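Local coordinates for protein alpha-glucosidase ([Eubacterium] rectale, PDB 6PNR) that probably hydrolyses alpha-glycosides of sulfoquinovose as a family 31 glycoside hydrolase, and is held here with an aza-sugar inhibitor carrying a sulfonate, at residues G245-N250 and F283-Q288; R252-L257 and E296-L301; Q273-K278 and E377-I382. All blocks are in the same frame, centred on the assembly; numbering follows the deposited sequence.

Contact 1 of 3, residues G245-N250 and F283-Q288; sequences GVQGGN and FGKRLQ. With 9VH ([(3~{S},4~{R},5~{R})-4,5-bis(oxidanyl)piperidin-3-yl]methanesulfonic acid), chain C.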
loop_
_atom_site.group_PDB
_atom_site.type_symbol
_atom_site.label_atom_id
_atom_site.label_comp_id
_atom_site.label_asym_id
_atom_site.label_seq_id
_atom_site.Cartn_x
_atom_site.Cartn_y
_atom_site.Cartn_z
ATOM N N GLY A 245 -18.237 -0.062 33.118
ATOM C CA GLY A 245 -16.849 0.339 33.041
ATOM C C GLY A 245 -16.727 1.798 33.424
ATOM O O GLY A 245 -17.138 2.673 32.660
ATOM N N VAL A 246 -16.207 2.065 34.619
ATOM C CA VAL A 246 -16.067 3.416 35.148
ATOM C C VAL A 246 -14.656 3.553 35.703
ATOM O O VAL A 246 -13.930 2.571 35.865
ATOM C CB VAL A 246 -17.112 3.743 36.239
ATOM C CG1 VAL A 246 -18.525 3.571 35.699
ATOM C CG2 VAL A 246 -16.883 2.871 37.481
ATOM N N GLN A 247 -14.269 4.792 35.990
ATOM C CA GLN A 247 -12.912 5.089 36.421
ATOM C C GLN A 247 -12.945 6.316 37.311
ATOM O O GLN A 247 -13.965 6.999 37.423
ATOM C CB GLN A 247 -11.966 5.367 35.243
ATOM C CG GLN A 247 -11.700 4.203 34.294
ATOM C CD GLN A 247 -10.833 4.628 33.118
ATOM O OE1 GLN A 247 -9.717 4.143 32.956
ATOM N NE2 GLN A 247 -11.335 5.552 32.306
ATOM N N GLY A 248 -11.806 6.579 37.945
ATOM C CA GLY A 248 -11.571 7.837 38.636
ATOM C C GLY A 248 -11.264 7.728 40.110
ATOM O O GLY A 248 -11.111 8.770 40.764
ATOM N N GLY A 249 -11.172 6.535 40.687
ATOM C CA GLY A 249 -10.938 6.400 42.116
ATOM C C GLY A 249 -12.220 6.122 42.883
ATOM O O GLY A 249 -13.332 6.146 42.344
ATOM N N ASN A 250 -12.047 5.891 44.192
ATOM C CA ASN A 250 -13.154 5.463 45.047
ATOM C C ASN A 250 -14.397 6.322 44.865
ATOM O O ASN A 250 -15.486 5.815 44.567
ATOM C CB ASN A 250 -12.739 5.486 46.521
ATOM C CG ASN A 250 -12.072 4.210 46.963
ATOM O OD1 ASN A 250 -12.144 3.180 46.291
ATOM N ND2 ASN A 250 -11.416 4.265 48.113
ATOM N N PHE A 283 -2.553 9.968 23.630
ATOM C CA PHE A 283 -3.618 9.080 23.154
ATOM C C PHE A 283 -4.900 9.271 23.962
ATOM O O PHE A 283 -6.003 9.261 23.399
ATOM C CB PHE A 283 -3.138 7.621 23.206
ATOM C CG PHE A 283 -4.158 6.594 22.724
ATOM C CD1 PHE A 283 -4.523 6.524 21.386
ATOM C CD2 PHE A 283 -4.687 5.649 23.604
ATOM C CE1 PHE A 283 -5.429 5.562 20.953
ATOM C CE2 PHE A 283 -5.594 4.685 23.178
ATOM C CZ PHE A 283 -5.965 4.640 21.850
ATOM N N GLY A 284 -4.776 9.463 25.268
ATOM C CA GLY A 284 -5.905 9.738 26.148
ATOM C C GLY A 284 -5.603 9.257 27.560
ATOM O O GLY A 284 -4.450 9.229 27.977
ATOM N N LYS A 285 -6.664 8.871 28.277
ATOM C CA LYS A 285 -6.530 8.426 29.662
ATOM C C LYS A 285 -6.226 6.927 29.650
ATOM O O LYS A 285 -7.102 6.101 29.378
ATOM C CB LYS A 285 -7.788 8.761 30.454
ATOM C CG LYS A 285 -7.638 8.578 31.968
ATOM C CD LYS A 285 -8.900 8.994 32.714
ATOM C CE LYS A 285 -9.109 10.520 32.712
ATOM N NZ LYS A 285 -10.572 10.879 32.694
ATOM N N ARG A 286 -4.964 6.572 29.893
ATOM C CA ARG A 286 -4.569 5.175 29.941
ATOM C C ARG A 286 -4.330 4.767 31.400
ATOM O O ARG A 286 -4.820 5.425 32.335
ATOM C CB ARG A 286 -3.345 4.971 29.034
ATOM C CG ARG A 286 -3.527 5.601 27.645
ATOM C CD ARG A 286 -2.423 5.191 26.664
ATOM N NE ARG A 286 -2.396 3.751 26.462
ATOM C CZ ARG A 286 -1.602 3.121 25.606
ATOM N NH1 ARG A 286 -0.759 3.808 24.848
ATOM N NH2 ARG A 286 -1.660 1.797 25.501
ATOM N N LEU A 287 -3.596 3.675 31.590
ATOM C CA LEU A 287 -3.468 3.002 32.871
ATOM C C LEU A 287 -2.007 2.925 33.283
ATOM O O LEU A 287 -1.107 2.922 32.440
ATOM C CB LEU A 287 -4.018 1.576 32.799
ATOM C CG LEU A 287 -5.460 1.435 32.325
ATOM C CD1 LEU A 287 -5.871 -0.044 32.257
ATOM C CD2 LEU A 287 -6.323 2.226 33.291
ATOM N N GLN A 288 -1.783 2.789 34.587
ATOM C CA GLN A 288 -0.447 2.538 35.124
ATOM C C GLN A 288 -0.214 1.028 35.170
ATOM O O GLN A 288 -0.926 0.309 35.883
ATOM C CB GLN A 288 -0.306 3.180 36.511
ATOM C CG GLN A 288 0.978 2.854 37.272
ATOM C CD GLN A 288 2.248 3.388 36.619
ATOM O OE1 GLN A 288 2.216 4.047 35.579
ATOM N NE2 GLN A 288 3.379 3.101 37.240
HETATM O O1 9VH C . -4.976 2.537 27.863
HETATM S S1 9VH C . -4.453 1.260 28.317
HETATM O O2 9VH C . -3.600 0.682 27.308
HETATM O O3 9VH C . -3.850 1.376 29.622
HETATM C C1 9VH C . -5.881 0.225 28.487
HETATM C C2 9VH C . -6.606 -0.082 27.170
HETATM C C3 9VH C . -5.774 -1.094 26.398
HETATM N N1 9VH C . -6.405 -1.753 25.255
HETATM C C4 9VH C . -7.714 -2.313 25.590
HETATM C C5 9VH C . -8.614 -1.231 26.166
HETATM O O4 9VH C . -9.877 -1.818 26.469
HETATM C C6 9VH C . -7.998 -0.655 27.433
HETATM O O5 9VH C . -8.843 0.350 27.986
HETATM O O HOH W 1 -9.691 5.885 29.689
HETATM O O HOH W 2 -7.402 5.591 33.546
#
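Q247 reaches from the loop that follows strand 242-245 of the TIM barrel toward strand 285-287, the second strand of a two-stranded antiparallel sheet, and its carboxamide ends beside L287 and K285. The Q247 and L287 side chains cross at about a right angle, with OE1 of Q247 3.9 Å from CD2 of L287. On the amide's nitrogen side, Q247 NE2 lies 4.2 Å from CD of K285. These spacings are wide and the buried area is small (105 Å²); two waters make the polar link. One water donates both to Q247 OE1 (2.8 Å) and to the backbone O of R286 (2.9 Å); a second accepts from Q247 NE2 and sits beside K285 O. Outside the two segments, Q273 NE2 and E524 OE1 bond the same amide and so help to fix its rotation.

R286 leaves the strand on the side away from Q247. Its chain bends at chi3 (60°), which turns the guanidinium edge to the inhibitor, with the sulfonate sulfur S1 in its plane. R286 NH2 gives a nearly straight bond to sulfonate O2 (2.9 Å, 167°), and R286 NE bonds sulfonate O1 (3.2 Å, 157°); on the far side, R286 NH1 is held by the carbonyl of F352. A methionine here would probably leave the sulfonate without its paired N-H donors and the charge opposite it, and F352 O without this donor. The third sulfonate oxygen, O3, lies 3.0 Å from the backbone N of L287, a weak bond.

Contact 2 of 3, residues R252-L257 and E296-L301; sequences RSFGLL and EMYPDL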
loop_
_atom_site.group_PDB
_atom_site.type_symbol
_atom_site.label_atom_id
_atom_site.label_comp_id
_atom_site.label_asym_id
_atom_site.label_seq_id
_atom_site.Cartn_x
_atom_site.Cartn_y
_atom_site.Cartn_z
ATOM N N ARG A 252 -15.428 8.618 42.671
ATOM C CA ARG A 252 -16.098 8.715 41.370
ATOM C C ARG A 252 -16.664 7.362 40.928
ATOM O O ARG A 252 -17.821 7.270 40.494
ATOM C CB ARG A 252 -15.143 9.267 40.306
ATOM C CG ARG A 252 -15.831 9.549 38.955
ATOM C CD ARG A 252 -14.871 10.121 37.908
ATOM N NE ARG A 252 -15.569 10.516 36.673
ATOM C CZ ARG A 252 -15.915 9.693 35.678
ATOM N NH1 ARG A 252 -15.646 8.388 35.737
ATOM N NH2 ARG A 252 -16.542 10.171 34.609
ATOM N N SER A 253 -15.851 6.305 41.011
ATOM C CA SER A 253 -16.281 4.997 40.516
ATOM C C SER A 253 -17.444 4.450 41.333
ATOM O O SER A 253 -18.486 4.083 40.779
ATOM C CB SER A 253 -15.106 4.014 40.527
ATOM O OG SER A 253 -14.181 4.338 39.508
ATOM N N PHE A 254 -17.292 4.381 42.656
ATOM C CA PHE A 254 -18.417 3.880 43.442
ATOM C C PHE A 254 -19.574 4.871 43.461
ATOM O O PHE A 254 -20.733 4.456 43.614
ATOM C CB PHE A 254 -17.954 3.503 44.849
ATOM C CG PHE A 254 -16.981 2.331 44.857
ATOM C CD1 PHE A 254 -17.394 1.072 44.458
ATOM C CD2 PHE A 254 -15.660 2.502 45.221
ATOM C CE1 PHE A 254 -16.512 -0.001 44.443
ATOM C CE2 PHE A 254 -14.771 1.438 45.203
ATOM C CZ PHE A 254 -15.201 0.181 44.813
ATOM N N GLY A 255 -19.292 6.163 43.253
ATOM C CA GLY A 255 -20.365 7.117 43.036
ATOM C C GLY A 255 -21.177 6.820 41.788
ATOM O O GLY A 255 -22.406 6.926 41.796
ATOM N N LEU A 256 -20.503 6.451 40.696
ATOM C CA LEU A 256 -21.211 6.119 39.461
ATOM C C LEU A 256 -21.986 4.810 39.597
ATOM O O LEU A 256 -23.055 4.645 38.991
ATOM C CB LEU A 256 -20.215 6.054 38.300
ATOM C CG LEU A 256 -19.817 7.437 37.764
ATOM C CD1 LEU A 256 -18.647 7.347 36.809
ATOM C CD2 LEU A 256 -20.997 8.086 37.105
ATOM N N LEU A 257 -21.460 3.871 40.379
ATOM C CA LEU A 257 -22.216 2.667 40.710
ATOM C C LEU A 257 -23.534 3.022 41.384
ATOM O O LEU A 257 -24.608 2.577 40.960
ATOM C CB LEU A 257 -21.377 1.777 41.623
ATOM C CG LEU A 257 -22.091 0.553 42.195
ATOM C CD1 LEU A 257 -22.654 -0.292 41.053
ATOM C CD2 LEU A 257 -21.088 -0.241 43.032
ATOM N N GLU A 296 -3.668 5.286 46.601
ATOM C CA GLU A 296 -4.130 6.666 46.695
ATOM C C GLU A 296 -5.432 6.889 45.933
ATOM O O GLU A 296 -6.331 7.569 46.433
ATOM C CB GLU A 296 -3.045 7.617 46.190
ATOM C CG GLU A 296 -1.618 7.126 46.454
ATOM C CD GLU A 296 -1.362 6.738 47.914
ATOM O OE1 GLU A 296 -1.811 7.471 48.825
ATOM O OE2 GLU A 296 -0.714 5.691 48.147
ATOM N N MET A 297 -5.574 6.305 44.742
ATOM C CA MET A 297 -6.835 6.436 44.013
ATOM C C MET A 297 -7.938 5.573 44.620
ATOM O O MET A 297 -9.092 6.005 44.700
ATOM C CB MET A 297 -6.627 6.085 42.547
ATOM C CG MET A 297 -5.851 7.139 41.788
ATOM S SD MET A 297 -5.623 6.706 40.053
ATOM C CE MET A 297 -7.311 6.871 39.430
ATOM N N TYR A 298 -7.617 4.348 45.039
ATOM C CA TYR A 298 -8.600 3.430 45.614
ATOM C C TYR A 298 -8.142 2.956 46.991
ATOM O O TYR A 298 -7.911 1.759 47.199
ATOM C CB TYR A 298 -8.830 2.233 44.681
ATOM C CG TYR A 298 -9.528 2.567 43.379
ATOM C CD1 TYR A 298 -10.922 2.598 43.301
ATOM C CD2 TYR A 298 -8.798 2.849 42.230
ATOM C CE1 TYR A 298 -11.560 2.909 42.111
ATOM C CE2 TYR A 298 -9.433 3.147 41.029
ATOM C CZ TYR A 298 -10.809 3.179 40.978
ATOM O OH TYR A 298 -11.451 3.491 39.796
ATOM N N PRO A 299 -8.031 3.862 47.975
ATOM C CA PRO A 299 -7.619 3.428 49.320
ATOM C C PRO A 299 -8.561 2.384 49.905
ATOM O O PRO A 299 -9.785 2.475 49.780
ATOM C CB PRO A 299 -7.644 4.724 50.141
ATOM C CG PRO A 299 -8.598 5.611 49.419
ATOM C CD PRO A 299 -8.362 5.299 47.952
ATOM N N ASP A 300 -7.966 1.378 50.544
ATOM C CA ASP A 300 -8.713 0.298 51.182
ATOM C C ASP A 300 -9.672 -0.375 50.199
ATOM O O ASP A 300 -10.795 -0.741 50.541
ATOM C CB ASP A 300 -9.453 0.812 52.416
ATOM C CG ASP A 300 -8.503 1.236 53.537
ATOM O OD1 ASP A 300 -7.283 0.940 53.456
ATOM O OD2 ASP A 300 -8.980 1.873 54.498
ATOM N N LEU A 301 -9.224 -0.545 48.959
ATOM C CA LEU A 301 -10.052 -1.239 47.974
ATOM C C LEU A 301 -10.543 -2.603 48.456
ATOM O O LEU A 301 -11.737 -2.894 48.268
ATOM C CB LEU A 301 -9.277 -1.367 46.651
ATOM C CG LEU A 301 -10.013 -2.054 45.494
ATOM C CD1 LEU A 301 -11.329 -1.367 45.205
ATOM C CD2 LEU A 301 -9.147 -2.096 44.251
#
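S253 and Y298 make the close part of this contact: S253 OG donates to Y298 OH over 2.9 Å. The serine oxygen lies at the edge of the tyrosine ring, near its plane. A chi1 of -72°, which sets S253 OG beside its own backbone N and anti to the carbonyl carbon, points that oxygen at the phenol oxygen. The buried phenol oxygen has further partners in the D274 carboxylate and the backbone N of G249, so several bonds hold the ring end in place.

Packing is slacker around F254. Its CE2 is 4.4 Å from Y298 CD1, an oblique approach, while its CZ meets L301 CD1 at 4.2 Å, the leucine methyl lying at the phenyl edge. The F254 and L301 side chains cross at about a right angle. Beyond them, the type II turn from Y298 to L301 carries P299 and D300 out to solvent, and its closing bond, L301 N to Y298 O, is weak.

The contact thus sets helix 250-262 against the start of helix 301-310, as adjacent helices of the TIM barrel: F254 also packs on K304 and I308, and both F254 and L301 rest on F315 of strand 314-319.

Contact 3 of 3, residues Q273-K278 and E377-I382; sequences QDWCGK and EYTLGI. With 9VH ([(3~{S},4~{R},5~{R})-4,5-bis(oxidanyl)piperidin-3-yl]methanesulfonic acid), chain C.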
loop_
_atom_site.group_PDB
_atom_site.type_symbol
_atom_site.label_atom_id
_atom_site.label_comp_id
_atom_site.label_asym_id
_atom_site.label_seq_id
_atom_site.Cartn_x
_atom_site.Cartn_y
_atom_site.Cartn_z
ATOM N N GLN A 273 -10.944 -0.392 35.286
ATOM C CA GLN A 273 -9.654 -0.739 34.704
ATOM C C GLN A 273 -8.509 0.041 35.330
ATOM O O GLN A 273 -7.362 -0.414 35.262
ATOM C CB GLN A 273 -9.664 -0.521 33.186
ATOM C CG GLN A 273 -9.829 0.925 32.735
ATOM C CD GLN A 273 -9.477 1.102 31.251
ATOM O OE1 GLN A 273 -9.336 0.121 30.512
ATOM N NE2 GLN A 273 -9.337 2.343 30.819
ATOM N N ASP A 274 -8.786 1.199 35.937
ATOM C CA ASP A 274 -7.754 1.974 36.622
ATOM C C ASP A 274 -7.617 1.581 38.094
ATOM O O ASP A 274 -7.090 2.366 38.893
ATOM C CB ASP A 274 -8.026 3.482 36.490
ATOM C CG ASP A 274 -9.257 3.939 37.266
ATOM O OD1 ASP A 274 -10.045 3.078 37.710
ATOM O OD2 ASP A 274 -9.446 5.169 37.439
ATOM N N TRP A 275 -8.073 0.378 38.460
ATOM C CA TRP A 275 -7.888 -0.114 39.823
ATOM C C TRP A 275 -6.434 0.013 40.258
ATOM O O TRP A 275 -6.148 0.181 41.452
ATOM C CB TRP A 275 -8.352 -1.583 39.922
ATOM C CG TRP A 275 -7.340 -2.535 39.323
ATOM C CD1 TRP A 275 -7.036 -2.682 37.995
ATOM C CD2 TRP A 275 -6.469 -3.438 40.035
ATOM N NE1 TRP A 275 -6.038 -3.620 37.838
ATOM C CE2 TRP A 275 -5.669 -4.091 39.073
ATOM C CE3 TRP A 275 -6.295 -3.759 41.392
ATOM C CZ2 TRP A 275 -4.712 -5.056 39.425
ATOM C CZ3 TRP A 275 -5.338 -4.708 41.741
ATOM C CH2 TRP A 275 -4.563 -5.347 40.760
ATOM N N CYS A 276 -5.502 -0.046 39.307
ATOM C CA CYS A 276 -4.075 0.036 39.585
ATOM C C CYS A 276 -3.461 1.389 39.218
ATOM O O CYS A 276 -2.227 1.501 39.153
ATOM C CB CYS A 276 -3.352 -1.085 38.839
ATOM S SG CYS A 276 -3.772 -1.119 37.056
ATOM N N GLY A 277 -4.272 2.411 38.972
ATOM C CA GLY A 277 -3.781 3.744 38.678
ATOM C C GLY A 277 -3.910 4.102 37.205
ATOM O O GLY A 277 -4.163 3.261 36.340
ATOM N N LYS A 278 -3.702 5.393 36.932
ATOM C CA LYS A 278 -3.893 5.970 35.610
ATOM C C LYS A 278 -2.581 6.516 35.065
ATOM O O LYS A 278 -1.632 6.767 35.807
ATOM C CB LYS A 278 -4.925 7.102 35.649
ATOM C CG LYS A 278 -4.470 8.329 36.434
ATOM C CD LYS A 278 -5.476 9.456 36.305
ATOM C CE LYS A 278 -5.019 10.704 37.046
ATOM N NZ LYS A 278 -4.981 10.472 38.515
ATOM N N GLU A 377 -1.993 -13.206 43.931
ATOM C CA GLU A 377 -1.769 -12.419 45.139
ATOM C C GLU A 377 -2.474 -11.066 45.078
ATOM O O GLU A 377 -3.115 -10.652 46.048
ATOM C CB GLU A 377 -0.263 -12.221 45.369
ATOM C CG GLU A 377 0.080 -11.414 46.631
ATOM C CD GLU A 377 1.592 -11.214 46.832
ATOM O OE1 GLU A 377 2.381 -11.643 45.969
ATOM O OE2 GLU A 377 1.988 -10.619 47.855
ATOM N N TYR A 378 -2.367 -10.359 43.952
ATOM C CA TYR A 378 -2.778 -8.959 43.912
ATOM C C TYR A 378 -4.100 -8.712 43.200
ATOM O O TYR A 378 -4.688 -7.639 43.379
ATOM C CB TYR A 378 -1.686 -8.110 43.250
ATOM C CG TYR A 378 -0.364 -8.124 43.980
ATOM C CD1 TYR A 378 -0.241 -7.558 45.247
ATOM C CD2 TYR A 378 0.772 -8.664 43.389
ATOM C CE1 TYR A 378 0.974 -7.544 45.910
ATOM C CE2 TYR A 378 1.995 -8.656 44.046
ATOM C CZ TYR A 378 2.088 -8.093 45.308
ATOM O OH TYR A 378 3.297 -8.078 45.967
ATOM N N THR A 379 -4.583 -9.663 42.406
ATOM C CA THR A 379 -5.913 -9.547 41.822
ATOM C C THR A 379 -6.873 -10.466 42.584
ATOM O O THR A 379 -7.701 -9.987 43.373
ATOM C CB THR A 379 -5.854 -9.844 40.312
ATOM O OG1 THR A 379 -5.155 -8.781 39.645
ATOM C CG2 THR A 379 -7.253 -9.976 39.705
ATOM N N LEU A 380 -6.749 -11.783 42.401
ATOM C CA LEU A 380 -7.614 -12.711 43.130
ATOM C C LEU A 380 -7.465 -12.547 44.640
ATOM O O LEU A 380 -8.447 -12.660 45.385
ATOM C CB LEU A 380 -7.301 -14.152 42.727
ATOM C CG LEU A 380 -7.552 -14.555 41.275
ATOM C CD1 LEU A 380 -6.705 -15.773 40.885
ATOM C CD2 LEU A 380 -9.046 -14.826 41.068
ATOM N N GLY A 381 -6.244 -12.281 45.106
ATOM C CA GLY A 381 -5.976 -12.177 46.532
ATOM C C GLY A 381 -6.698 -11.053 47.254
ATOM O O GLY A 381 -6.787 -11.087 48.485
ATOM N N ILE A 382 -7.202 -10.045 46.538
ATOM C CA ILE A 382 -7.978 -9.002 47.197
ATOM C C ILE A 382 -9.464 -9.118 46.887
ATOM O O ILE A 382 -10.234 -8.211 47.222
ATOM C CB ILE A 382 -7.459 -7.586 46.871
ATOM C CG1 ILE A 382 -7.598 -7.247 45.391
ATOM C CG2 ILE A 382 -6.008 -7.413 47.287
ATOM C CD1 ILE A 382 -7.167 -5.808 45.082
HETATM O O1 9VH C . -4.976 2.537 27.863
HETATM S S1 9VH C . -4.453 1.260 28.317
HETATM O O2 9VH C . -3.600 0.682 27.308
HETATM O O3 9VH C . -3.850 1.376 29.622
HETATM C C1 9VH C . -5.881 0.225 28.487
HETATM C C2 9VH C . -6.606 -0.082 27.170
HETATM C C3 9VH C . -5.774 -1.094 26.398
HETATM N N1 9VH C . -6.405 -1.753 25.255
HETATM C C4 9VH C . -7.714 -2.313 25.590
HETATM C C5 9VH C . -8.614 -1.231 26.166
HETATM O O4 9VH C . -9.877 -1.818 26.469
HETATM C C6 9VH C . -7.998 -0.655 27.433
HETATM O O5 9VH C . -8.843 0.350 27.986
#
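The inhibitor hydroxyl O5 donates to Q273 OE1 over 2.6 Å, the bond that ties segment 273-278 to the bound sugar mimic. Q273 leaves its backbone with CG between N and the carbonyl carbon (chi1 65°) and is extended beyond that, which carries the amide to the ring hydroxyl. The amide nitrogen is hydrogen-bonded as well, which probably fixes which way round the amide lies.

Two residues on, W275 points toward 377-382, and its six-membered ring does the touching. W275 CZ3 comes within 3.4 Å of the backbone O of Y378, and CH2 lies 3.7 Å from T379 OG1. Both approaches are oblique to the indole and neither is a hydrogen bond. The indole and T379 side chains cross at about a right angle. Apolar contact comes from I382, whose CD1 sits 4.0 Å from W275 CZ3.

In the TIM barrel this joins the loop after strand 267-271 to the C-terminal end of helix 365-380, the helix that leads into strand 386-389. That helix end contains a wider pi-type turn, and I382 N bonds back to T379 O over 3.2 Å. At G381 a beta carbon would clash with E377 O, which fits glycine at this point.

The indole is fixed from several directions. W275 NE1 is bonded to the Y318 carbonyl, and F315 of strand 314-319 touches the same side chain. Against one face, toward the rim, C276 CB stands 3.8 Å above the W275 ring plane.

Along the chain, 245-250 comes first, followed by 252-257 and 273-278; their partners 283-288, 296-301 and 377-382 then follow in the same order. Every pair of contacts therefore crosses, and none nests. Contact 1 closes a loop of 32 residues, contact 2 one of 38 and contact 3 a far longer one of 98. Contact 1 joins the loop after the strand 242-245 to the strand 285-287, contact 2 joins helix 250-262 to the loop leading into helix 301-310, and contact 3 carries the connection on to helix 365-380. D274 of contact 3 ties the set together: one carboxylate oxygen bonds G248 N of contact 1, while the other reaches contact 2. Contacts 1 and 3 also share the inhibitor.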